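Local coordinates for prolyl endopeptidase (Myxococcus xanthus, PDB 2BKL), which probably hydrolyses oligopeptides at the bond following proline, and far less readily alanine, as a serine peptidase of the S9A family, at residues L66-S71 with Q656-I661; Q416-F421 with V434-D439; K174-S179 with I204-L209. All blocks are in the same frame, centred on the assembly; numbering follows the deposited sequence.

Contact 1: L66-S71 with Q656-I661; sequences LFYTDS and QVAKAI
With chi1 near -73° in both F67 and Y68, each ring swings away from its own carbonyl carbon, and together they meet V657 and I661 at the start of helix 657-674. V657 replies with CG1 anti to its backbone N (chi1 178°), which sets that methyl squarely over one face of the Y68 ring. V657 CG1 lies 3.5 Å from the Y68 ring centroid and 13° off the normal, a CH-pi contact that suits a branched residue with a methyl to lay on a flat ring. I661 reaches the same tyrosine with its terminal methyl, CD1 standing 3.5 Å from Y68 CE2 at an oblique approach. The isoleucine also runs past F67 in the opposite direction, its CG1 3.7 Å from F67 CD2. The phenylalanine turns its edge to the helix backbone, F67 CE2 being 3.7 Å from A660 O, while its ring also meets F63 one turn earlier in its own helix. The short side chain of A660 probably helps the ring come this near. The polar end of Y68 has its partner elsewhere: its OH and the amide of A658 are each hydrogen-bonded to an oxygen of the E92 carboxylate, so the two are neighbours without bonding to each other. E92 thus meets the start of the helix, where the helix dipole would probably favour a negative charge. The whole is an interdomain junction of prolyl oligopeptidases: the chain passing from helix 56-67 into the first beta-propeller strand packs on the last helix of the alpha/beta-hydrolase domain, a few residues beyond H651 of the ligand pocket.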
loop_
_atom_site.group_PDB
_atom_site.type_symbol
_atom_site.label_atom_id
_atom_site.label_comp_id
_atom_site.label_asym_id
_atom_site.label_seq_id
_atom_site.Cartn_x
_atom_site.Cartn_y
_atom_site.Cartn_z
ATOM N N LEU A 66 23.119 -4.200 -1.440
ATOM C CA LEU A 66 22.164 -3.226 -0.912
ATOM C C LEU A 66 20.930 -3.844 -0.284
ATOM O O LEU A 66 20.411 -3.319 0.702
ATOM C CB LEU A 66 21.697 -2.288 -2.031
ATOM C CG LEU A 66 22.738 -1.311 -2.560
ATOM C CD1 LEU A 66 22.228 -0.638 -3.802
ATOM C CD2 LEU A 66 23.126 -0.308 -1.474
ATOM N N PHE A 67 20.407 -4.922 -0.859
ATOM C CA PHE A 67 19.085 -5.442 -0.450
ATOM C C PHE A 67 19.130 -6.360 0.762
ATOM O O PHE A 67 18.115 -6.531 1.444
ATOM C CB PHE A 67 18.380 -6.190 -1.589
ATOM C CG PHE A 67 17.835 -5.322 -2.677
ATOM C CD1 PHE A 67 18.093 -3.958 -2.751
ATOM C CD2 PHE A 67 17.087 -5.907 -3.666
ATOM C CE1 PHE A 67 17.543 -3.191 -3.793
ATOM C CE2 PHE A 67 16.553 -5.161 -4.718
ATOM C CZ PHE A 67 16.801 -3.799 -4.781
ATOM N N TYR A 68 20.262 -7.019 1.005
ATOM C CA TYR A 68 20.408 -7.814 2.232
ATOM C C TYR A 68 20.905 -6.862 3.296
ATOM O O TYR A 68 21.974 -6.277 3.155
ATOM C CB TYR A 68 21.379 -8.966 2.028
ATOM C CG TYR A 68 20.832 -10.093 1.174
ATOM C CD1 TYR A 68 19.910 -10.996 1.684
ATOM C CD2 TYR A 68 21.254 -10.266 -0.158
ATOM C CE1 TYR A 68 19.417 -12.044 0.899
ATOM C CE2 TYR A 68 20.773 -11.279 -0.947
ATOM C CZ TYR A 68 19.841 -12.177 -0.447
ATOM O OH TYR A 68 19.347 -13.190 -1.270
ATOM N N THR A 69 20.100 -6.640 4.328
ATOM C CA THR A 69 20.462 -5.702 5.382
ATOM C C THR A 69 20.257 -6.314 6.758
ATOM O O THR A 69 19.559 -7.327 6.923
ATOM C CB THR A 69 19.603 -4.424 5.339
ATOM O OG1 THR A 69 18.273 -4.741 5.739
ATOM C CG2 THR A 69 19.474 -3.872 3.938
ATOM N N ASP A 70 20.878 -5.663 7.727
ATOM C CA ASP A 70 20.596 -5.843 9.139
ATOM C C ASP A 70 19.672 -4.710 9.508
ATOM O O ASP A 70 20.049 -3.544 9.408
ATOM C CB ASP A 70 21.873 -5.720 9.969
ATOM C CG ASP A 70 22.802 -6.846 9.741
ATOM O OD1 ASP A 70 22.380 -8.009 9.922
ATOM O OD2 ASP A 70 23.979 -6.674 9.336
ATOM N N SER A 71 18.456 -5.026 9.905
ATOM C CA SER A 71 17.524 -4.022 10.334
ATOM C C SER A 71 16.702 -4.580 11.487
ATOM O O SER A 71 16.667 -5.794 11.737
ATOM C CB SER A 71 16.616 -3.622 9.188
ATOM O OG SER A 71 15.623 -4.605 8.918
ATOM N N GLN A 656 10.930 -12.586 -0.977
ATOM C CA GLN A 656 12.199 -13.303 -1.037
ATOM C C GLN A 656 13.205 -12.300 -1.555
ATOM O O GLN A 656 13.080 -11.855 -2.709
ATOM C CB GLN A 656 12.134 -14.479 -2.024
ATOM C CG GLN A 656 11.404 -15.714 -1.536
ATOM C CD GLN A 656 12.205 -16.471 -0.491
ATOM O OE1 GLN A 656 11.972 -16.297 0.686
ATOM N NE2 GLN A 656 13.150 -17.314 -0.922
ATOM N N VAL A 657 14.229 -11.976 -0.770
ATOM C CA VAL A 657 15.197 -10.974 -1.181
ATOM C C VAL A 657 15.848 -11.336 -2.504
ATOM O O VAL A 657 16.029 -10.469 -3.380
ATOM C CB VAL A 657 16.284 -10.734 -0.118
ATOM C CG1 VAL A 657 17.314 -9.713 -0.627
ATOM C CG2 VAL A 657 15.664 -10.202 1.149
ATOM N N ALA A 658 16.236 -12.593 -2.666
ATOM C CA ALA A 658 16.847 -12.996 -3.941
ATOM C C ALA A 658 15.981 -12.694 -5.154
ATOM O O ALA A 658 16.509 -12.342 -6.229
ATOM C CB ALA A 658 17.206 -14.495 -3.918
ATOM N N LYS A 659 14.671 -12.870 -5.023
ATOM C CA LYS A 659 13.753 -12.571 -6.124
ATOM C C LYS A 659 13.583 -11.074 -6.345
ATOM O O LYS A 659 13.445 -10.608 -7.485
ATOM C CB LYS A 659 12.408 -13.257 -5.899
ATOM C CG LYS A 659 12.484 -14.806 -5.954
ATOM C CD LYS A 659 13.204 -15.389 -7.176
ATOM C CE LYS A 659 13.133 -16.908 -7.184
ATOM N NZ LYS A 659 13.781 -17.531 -5.983
ATOM N N ALA A 660 13.642 -10.287 -5.290
ATOM C CA ALA A 660 13.643 -8.826 -5.414
ATOM C C ALA A 660 14.873 -8.348 -6.172
ATOM O O ALA A 660 14.769 -7.442 -6.994
ATOM C CB ALA A 660 13.549 -8.186 -4.032
ATOM N N ILE A 661 16.029 -8.964 -5.913
ATOM C CA ILE A 661 17.253 -8.633 -6.642
ATOM C C ILE A 661 17.011 -8.899 -8.114
ATOM O O ILE A 661 17.299 -8.037 -8.947
ATOM C CB ILE A 661 18.469 -9.419 -6.112
ATOM C CG1 ILE A 661 18.823 -8.947 -4.716
ATOM C CG2 ILE A 661 19.672 -9.226 -7.040
ATOM C CD1 ILE A 661 19.762 -9.863 -3.929
#

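Contact 2: Q416-F421 with V434-D439; sequences QVEQVF and VVHRKD
H436 and E418 meet through a hydrogen bond from ring NE2 to carboxylate OE2, 2.7 Å long. The oxygen lies in the imidazole plane at the ring edge, whereas the carboxylate stands almost perpendicular to the ring, planes 88° apart, and is engaged on its anti side. Q416 flanks the same ring obliquely, its OE1 3.3 Å from H436 CE1. The histidine owes this position to CG lying between its backbone N and carbonyl carbon (chi1 51°), and its other nitrogen, ND1, donates to R437 O at 2.8 Å. With both nitrogens donating, the ring cannot easily turn and would probably carry a positive charge, matched by E418. These groups share one face of a beta hairpin, strands 415-423 and 429-437, which forms one edge of the mixed sheet of the alpha/beta-hydrolase domain. Q416 with H436 and E418 with V434 are antiparallel hydrogen-bonded pairs; E418 N to V434 O is 2.8 Å and nearly straight. Between them V417 and V435 form a non-hydrogen-bonded pair on the other face, where beta-branched side chains suit the extended backbone and both touch F384. Farther out, the hydroxyl of Y521 gives E418 OE2 a second partner, and V477 of the next strand packs against V434 and H436.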
loop_
_atom_site.group_PDB
_atom_site.type_symbol
_atom_site.label_atom_id
_atom_site.label_comp_id
_atom_site.label_asym_id
_atom_site.label_seq_id
_atom_site.Cartn_x
_atom_site.Cartn_y
_atom_site.Cartn_z
ATOM N N GLN A 416 21.193 14.698 -3.806
ATOM C CA GLN A 416 20.306 15.702 -3.243
ATOM C C GLN A 416 18.893 15.435 -3.652
ATOM O O GLN A 416 18.613 14.730 -4.637
ATOM C CB GLN A 416 20.700 17.107 -3.628
ATOM C CG GLN A 416 20.582 17.400 -5.085
ATOM C CD GLN A 416 21.044 18.801 -5.461
ATOM O OE1 GLN A 416 21.849 18.959 -6.362
ATOM N NE2 GLN A 416 20.523 19.813 -4.773
ATOM N N VAL A 417 18.000 16.017 -2.876
ATOM C CA VAL A 417 16.563 15.890 -3.055
ATOM C C VAL A 417 16.008 17.291 -3.167
ATOM O O VAL A 417 16.298 18.152 -2.319
ATOM C CB VAL A 417 15.882 15.228 -1.841
ATOM C CG1 VAL A 417 14.373 15.096 -2.055
ATOM C CG2 VAL A 417 16.532 13.868 -1.515
ATOM N N GLU A 418 15.305 17.545 -4.262
ATOM C CA GLU A 418 14.565 18.778 -4.469
ATOM C C GLU A 418 13.073 18.516 -4.281
ATOM O O GLU A 418 12.582 17.397 -4.513
ATOM C CB GLU A 418 14.761 19.263 -5.903
ATOM C CG GLU A 418 16.190 19.216 -6.424
ATOM C CD GLU A 418 16.219 19.796 -7.800
ATOM O OE1 GLU A 418 15.856 20.983 -7.907
ATOM O OE2 GLU A 418 16.528 19.065 -8.764
ATOM N N GLN A 419 12.349 19.544 -3.869
ATOM C CA GLN A 419 10.909 19.583 -3.949
ATOM C C GLN A 419 10.491 20.760 -4.790
ATOM O O GLN A 419 10.901 21.927 -4.518
ATOM C CB GLN A 419 10.241 19.659 -2.589
ATOM C CG GLN A 419 8.683 19.593 -2.708
ATOM C CD GLN A 419 7.957 19.528 -1.388
ATOM O OE1 GLN A 419 8.245 20.326 -0.465
ATOM N NE2 GLN A 419 7.040 18.589 -1.281
ATOM N N VAL A 420 9.728 20.446 -5.826
ATOM C CA VAL A 420 9.241 21.423 -6.768
ATOM C C VAL A 420 7.727 21.382 -6.827
ATOM O O VAL A 420 7.092 20.424 -6.356
ATOM C CB VAL A 420 9.841 21.180 -8.172
ATOM C CG1 VAL A 420 11.364 21.254 -8.112
ATOM C CG2 VAL A 420 9.374 19.850 -8.784
ATOM N N PHE A 421 7.150 22.426 -7.409
ATOM C CA PHE A 421 5.736 22.595 -7.583
ATOM C C PHE A 421 5.441 22.996 -9.009
ATOM O O PHE A 421 5.936 24.031 -9.475
ATOM C CB PHE A 421 5.189 23.602 -6.566
ATOM C CG PHE A 421 5.538 23.269 -5.163
ATOM C CD1 PHE A 421 4.727 22.411 -4.451
ATOM C CD2 PHE A 421 6.667 23.755 -4.565
ATOM C CE1 PHE A 421 5.040 22.051 -3.152
ATOM C CE2 PHE A 421 6.986 23.369 -3.231
ATOM C CZ PHE A 421 6.158 22.500 -2.565
ATOM N N VAL A 434 12.345 15.406 -6.571
ATOM C CA VAL A 434 13.299 15.081 -7.618
ATOM C C VAL A 434 14.622 14.755 -6.972
ATOM O O VAL A 434 15.171 15.567 -6.219
ATOM C CB VAL A 434 13.439 16.204 -8.668
ATOM C CG1 VAL A 434 14.309 15.710 -9.825
ATOM C CG2 VAL A 434 12.082 16.649 -9.195
ATOM N N VAL A 435 15.142 13.568 -7.249
ATOM C CA VAL A 435 16.334 13.049 -6.570
ATOM C C VAL A 435 17.396 12.741 -7.609
ATOM O O VAL A 435 17.135 12.142 -8.652
ATOM C CB VAL A 435 16.000 11.738 -5.780
ATOM C CG1 VAL A 435 17.185 11.313 -4.938
ATOM C CG2 VAL A 435 14.728 11.916 -4.915
ATOM N N HIS A 436 18.621 13.168 -7.344
ATOM C CA HIS A 436 19.716 12.946 -8.279
ATOM C C HIS A 436 21.052 13.205 -7.606
ATOM O O HIS A 436 21.122 13.796 -6.538
ATOM C CB HIS A 436 19.575 13.851 -9.506
ATOM C CG HIS A 436 19.366 15.282 -9.154
ATOM N ND1 HIS A 436 20.406 16.144 -8.843
ATOM C CD2 HIS A 436 18.236 16.017 -9.061
ATOM C CE1 HIS A 436 19.911 17.336 -8.556
ATOM N NE2 HIS A 436 18.597 17.283 -8.681
ATOM N N ARG A 437 22.134 12.795 -8.267
ATOM C CA ARG A 437 23.467 13.184 -7.806
ATOM C C ARG A 437 23.603 14.703 -7.801
ATOM O O ARG A 437 23.091 15.397 -8.693
ATOM C CB ARG A 437 24.555 12.605 -8.708
ATOM C CG ARG A 437 24.781 11.118 -8.564
ATOM C CD ARG A 437 25.853 10.592 -9.473
ATOM N NE ARG A 437 27.137 11.131 -9.042
ATOM C CZ ARG A 437 27.853 10.620 -8.028
ATOM N NH1 ARG A 437 27.451 9.528 -7.370
ATOM N NH2 ARG A 437 28.985 11.212 -7.666
ATOM N N LYS A 438 24.361 15.216 -6.843
ATOM C CA LYS A 438 24.667 16.648 -6.802
ATOM C C LYS A 438 25.325 17.159 -8.068
ATOM O O LYS A 438 25.088 18.303 -8.450
ATOM C CB LYS A 438 25.537 16.981 -5.579
ATOM C CG LYS A 438 24.790 16.885 -4.294
ATOM C CD LYS A 438 25.601 17.379 -3.081
ATOM C CE LYS A 438 24.891 17.094 -1.768
ATOM N NZ LYS A 438 25.810 17.273 -0.620
ATOM N N ASP A 439 26.166 16.344 -8.699
ATOM C CA ASP A 439 26.854 16.747 -9.934
ATOM C C ASP A 439 26.101 16.526 -11.254
ATOM O O ASP A 439 26.677 16.647 -12.330
ATOM C CB ASP A 439 28.242 16.110 -9.994
ATOM C CG ASP A 439 28.224 14.604 -10.070
ATOM O OD1 ASP A 439 27.177 13.940 -10.345
ATOM O OD2 ASP A 439 29.299 13.977 -9.863
HETATM O O HOH W 1 23.802 20.350 -6.713
#

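Contact 3: K174-S179 with I204-L209; sequences KWTPDS and IRYHTL. With SO4 (sulfate ion), chain F.
T176 and Y206 approach from opposite directions, hydroxyl to hydroxyl, with T176 OG1 lying in the plane of the tyrosine ring at its edge. T176 OG1 and Y206 OH are hydrogen-bonded at 2.7 Å. Y206 gets there because CG is anti to its backbone N (chi1 -175°), which stretches the phenol out from strand 203-208 towards the turn that follows strand 174-175. The threonine methyl comes alongside as well, T176 CG2 being 3.6 Å from Y206 CE1, so both branches of the side chain are used. T176 OG1 in turn donates to D178 OD1 at 2.7 Å, on the syn side of the carboxylate. With an alanine here, the Y206 hydroxyl and D178 would lose their common partner, and the phenol end would probably be held less firmly. A water gives Y206 and D178 a second link, bonded to D178 OD2 and Y206 OH, beside the one through T176.

The other meeting is apolar. W175 turns the edge of its six-membered ring to L209, the side chains crossing at about a right angle, with W175 CZ3 3.7 Å from L209 CD1. A broad indole suits this place, since it can offer carbon to the leucine while NE1 bonds A127 O beyond the contact. Both segments belong to one four-stranded propeller blade, and Y206 and W175 carry the contact past the intervening strand 181-186, joining the first strand and the turn after it to the third strand and its end.

T176 to S179 form a type I turn, closed by S179 N to T176 O at 2.9 Å. At the turn D178 N donates to O2 of a sulfate, also 2.9 Å away and probably from the crystallisation liquor. The D178 carboxylate lies beside that anion, so its hydrogen bonds to T176, the water and K180 N probably help to disperse its charge.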
loop_
_atom_site.group_PDB
_atom_site.type_symbol
_atom_site.label_atom_id
_atom_site.label_comp_id
_atom_site.label_asym_id
_atom_site.label_seq_id
_atom_site.Cartn_x
_atom_site.Cartn_y
_atom_site.Cartn_z
ATOM N N LYS A 174 -7.530 -8.493 17.774
ATOM C CA LYS A 174 -7.634 -7.601 18.932
ATOM C C LYS A 174 -7.815 -8.455 20.182
ATOM O O LYS A 174 -8.914 -8.905 20.467
ATOM C CB LYS A 174 -8.828 -6.659 18.817
ATOM C CG LYS A 174 -8.618 -5.306 18.130
ATOM C CD LYS A 174 -8.316 -5.409 16.668
ATOM C CE LYS A 174 -9.448 -5.990 15.847
ATOM N NZ LYS A 174 -9.208 -5.818 14.352
ATOM N N TRP A 175 -6.729 -8.672 20.911
ATOM C CA TRP A 175 -6.755 -9.418 22.161
ATOM C C TRP A 175 -7.515 -8.684 23.256
ATOM O O TRP A 175 -7.360 -7.469 23.422
ATOM C CB TRP A 175 -5.354 -9.678 22.641
ATOM C CG TRP A 175 -4.541 -10.607 21.841
ATOM C CD1 TRP A 175 -3.648 -10.298 20.862
ATOM C CD2 TRP A 175 -4.466 -12.026 22.025
ATOM N NE1 TRP A 175 -3.055 -11.444 20.400
ATOM C CE2 TRP A 175 -3.526 -12.516 21.112
ATOM C CE3 TRP A 175 -5.108 -12.936 22.879
ATOM C CZ2 TRP A 175 -3.211 -13.877 21.018
ATOM C CZ3 TRP A 175 -4.801 -14.268 22.790
ATOM C CH2 TRP A 175 -3.848 -14.727 21.871
ATOM N N THR A 176 -8.346 -9.399 23.991
ATOM C CA THR A 176 -8.934 -8.824 25.200
ATOM C C THR A 176 -7.894 -8.714 26.308
ATOM O O THR A 176 -6.904 -9.420 26.284
ATOM C CB THR A 176 -10.152 -9.625 25.665
ATOM O OG1 THR A 176 -9.907 -11.028 25.542
ATOM C CG2 THR A 176 -11.341 -9.360 24.727
ATOM N N PRO A 177 -8.093 -7.805 27.260
ATOM C CA PRO A 177 -7.119 -7.607 28.353
ATOM C C PRO A 177 -6.772 -8.875 29.152
ATOM O O PRO A 177 -5.660 -8.936 29.702
ATOM C CB PRO A 177 -7.794 -6.569 29.241
ATOM C CG PRO A 177 -8.871 -5.955 28.481
ATOM C CD PRO A 177 -9.202 -6.837 27.323
ATOM N N ASP A 178 -7.666 -9.862 29.210
ATOM C CA ASP A 178 -7.396 -11.122 29.913
ATOM C C ASP A 178 -6.524 -12.103 29.144
ATOM O O ASP A 178 -6.182 -13.160 29.666
ATOM C CB ASP A 178 -8.707 -11.800 30.319
ATOM C CG ASP A 178 -9.619 -12.144 29.128
ATOM O OD1 ASP A 178 -9.186 -12.032 27.954
ATOM O OD2 ASP A 178 -10.800 -12.558 29.307
ATOM N N SER A 179 -6.176 -11.742 27.912
ATOM C CA SER A 179 -5.352 -12.573 27.024
ATOM C C SER A 179 -5.979 -13.946 26.760
ATOM O O SER A 179 -5.269 -14.877 26.338
ATOM C CB SER A 179 -3.925 -12.757 27.575
ATOM O OG SER A 179 -3.281 -11.513 27.661
ATOM N N ILE A 204 -17.424 -10.083 12.073
ATOM C CA ILE A 204 -16.591 -9.994 13.264
ATOM C C ILE A 204 -16.917 -11.147 14.189
ATOM O O ILE A 204 -18.086 -11.359 14.478
ATOM C CB ILE A 204 -16.774 -8.668 14.005
ATOM C CG1 ILE A 204 -16.646 -7.466 13.070
ATOM C CG2 ILE A 204 -15.798 -8.580 15.194
ATOM C CD1 ILE A 204 -15.371 -7.341 12.298
ATOM N N ARG A 205 -15.887 -11.902 14.588
ATOM C CA ARG A 205 -16.018 -13.023 15.514
ATOM C C ARG A 205 -15.089 -12.853 16.716
ATOM O O ARG A 205 -14.200 -12.021 16.698
ATOM C CB ARG A 205 -15.744 -14.346 14.809
ATOM C CG ARG A 205 -16.725 -14.592 13.639
ATOM C CD ARG A 205 -16.973 -16.063 13.359
ATOM N NE ARG A 205 -15.736 -16.796 13.132
ATOM C CZ ARG A 205 -15.689 -18.109 12.869
ATOM N NH1 ARG A 205 -16.827 -18.802 12.762
ATOM N NH2 ARG A 205 -14.526 -18.727 12.711
ATOM N N TYR A 206 -15.335 -13.635 17.760
ATOM C CA TYR A 206 -14.452 -13.693 18.927
ATOM C C TYR A 206 -13.976 -15.113 19.059
ATOM O O TYR A 206 -14.789 -16.046 19.121
ATOM C CB TYR A 206 -15.117 -13.259 20.235
ATOM C CG TYR A 206 -14.126 -13.216 21.388
ATOM C CD1 TYR A 206 -13.346 -12.110 21.587
ATOM C CD2 TYR A 206 -13.947 -14.284 22.244
ATOM C CE1 TYR A 206 -12.403 -12.052 22.604
ATOM C CE2 TYR A 206 -13.011 -14.239 23.270
ATOM C CZ TYR A 206 -12.250 -13.105 23.449
ATOM O OH TYR A 206 -11.316 -13.080 24.467
ATOM N N HIS A 207 -12.672 -15.295 19.113
ATOM C CA HIS A 207 -12.091 -16.616 19.291
ATOM C C HIS A 207 -11.561 -16.730 20.720
ATOM O O HIS A 207 -10.705 -15.944 21.142
ATOM C CB HIS A 207 -10.954 -16.887 18.321
ATOM C CG HIS A 207 -10.352 -18.231 18.536
ATOM N ND1 HIS A 207 -11.115 -19.371 18.487
ATOM C CD2 HIS A 207 -9.111 -18.618 18.903
ATOM C CE1 HIS A 207 -10.357 -20.414 18.775
ATOM N NE2 HIS A 207 -9.136 -19.993 19.024
ATOM N N THR A 208 -12.088 -17.687 21.469
ATOM C CA THR A 208 -11.550 -18.014 22.788
ATOM C C THR A 208 -10.421 -19.031 22.620
ATOM O O THR A 208 -10.619 -20.083 21.990
ATOM C CB THR A 208 -12.663 -18.590 23.666
ATOM O OG1 THR A 208 -13.679 -17.593 23.928
ATOM C CG2 THR A 208 -12.106 -19.005 25.058
ATOM N N LEU A 209 -9.231 -18.740 23.122
ATOM C CA LEU A 209 -8.098 -19.643 22.961
ATOM C C LEU A 209 -8.426 -20.994 23.554
ATOM O O LEU A 209 -8.997 -21.079 24.654
ATOM C CB LEU A 209 -6.848 -19.130 23.680
ATOM C CG LEU A 209 -6.072 -17.948 23.134
ATOM C CD1 LEU A 209 -4.695 -17.844 23.833
ATOM C CD2 LEU A 209 -5.887 -18.031 21.638
HETATM S S SO4 F . -11.666 -8.739 29.617
HETATM O O1 SO4 F . -12.682 -9.788 29.549
HETATM O O2 SO4 F . -10.486 -9.316 29.024
HETATM O O3 SO4 F . -12.195 -7.529 28.984
HETATM O O4 SO4 F . -11.351 -8.413 31.019
HETATM O O HOH W 2 -12.371 -13.686 27.195
#

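Contact 1 lies at the protein surface, while contacts 2 and 3 are partly buried; each holds different elements. Contact 1 pairs parts of the chain nearly 600 residues apart, across the boundary between propeller and hydrolase domains, and relies on aromatic and aliphatic packing. Contacts 2 and 3 are local, each within one domain. In contact 2 neighbouring strands share backbone bonds, overlaid by a histidine-carboxylate pair; in contact 3 the strands are not adjacent, so side-chain hydroxyls, a carboxylate and a water do the joining, together with an apolar tryptophan-leucine contact. Contacts 2 and 3 fall on opposite sides of the chain's centre, their centres about 49 Å apart, with contact 1 closer to that centre than either.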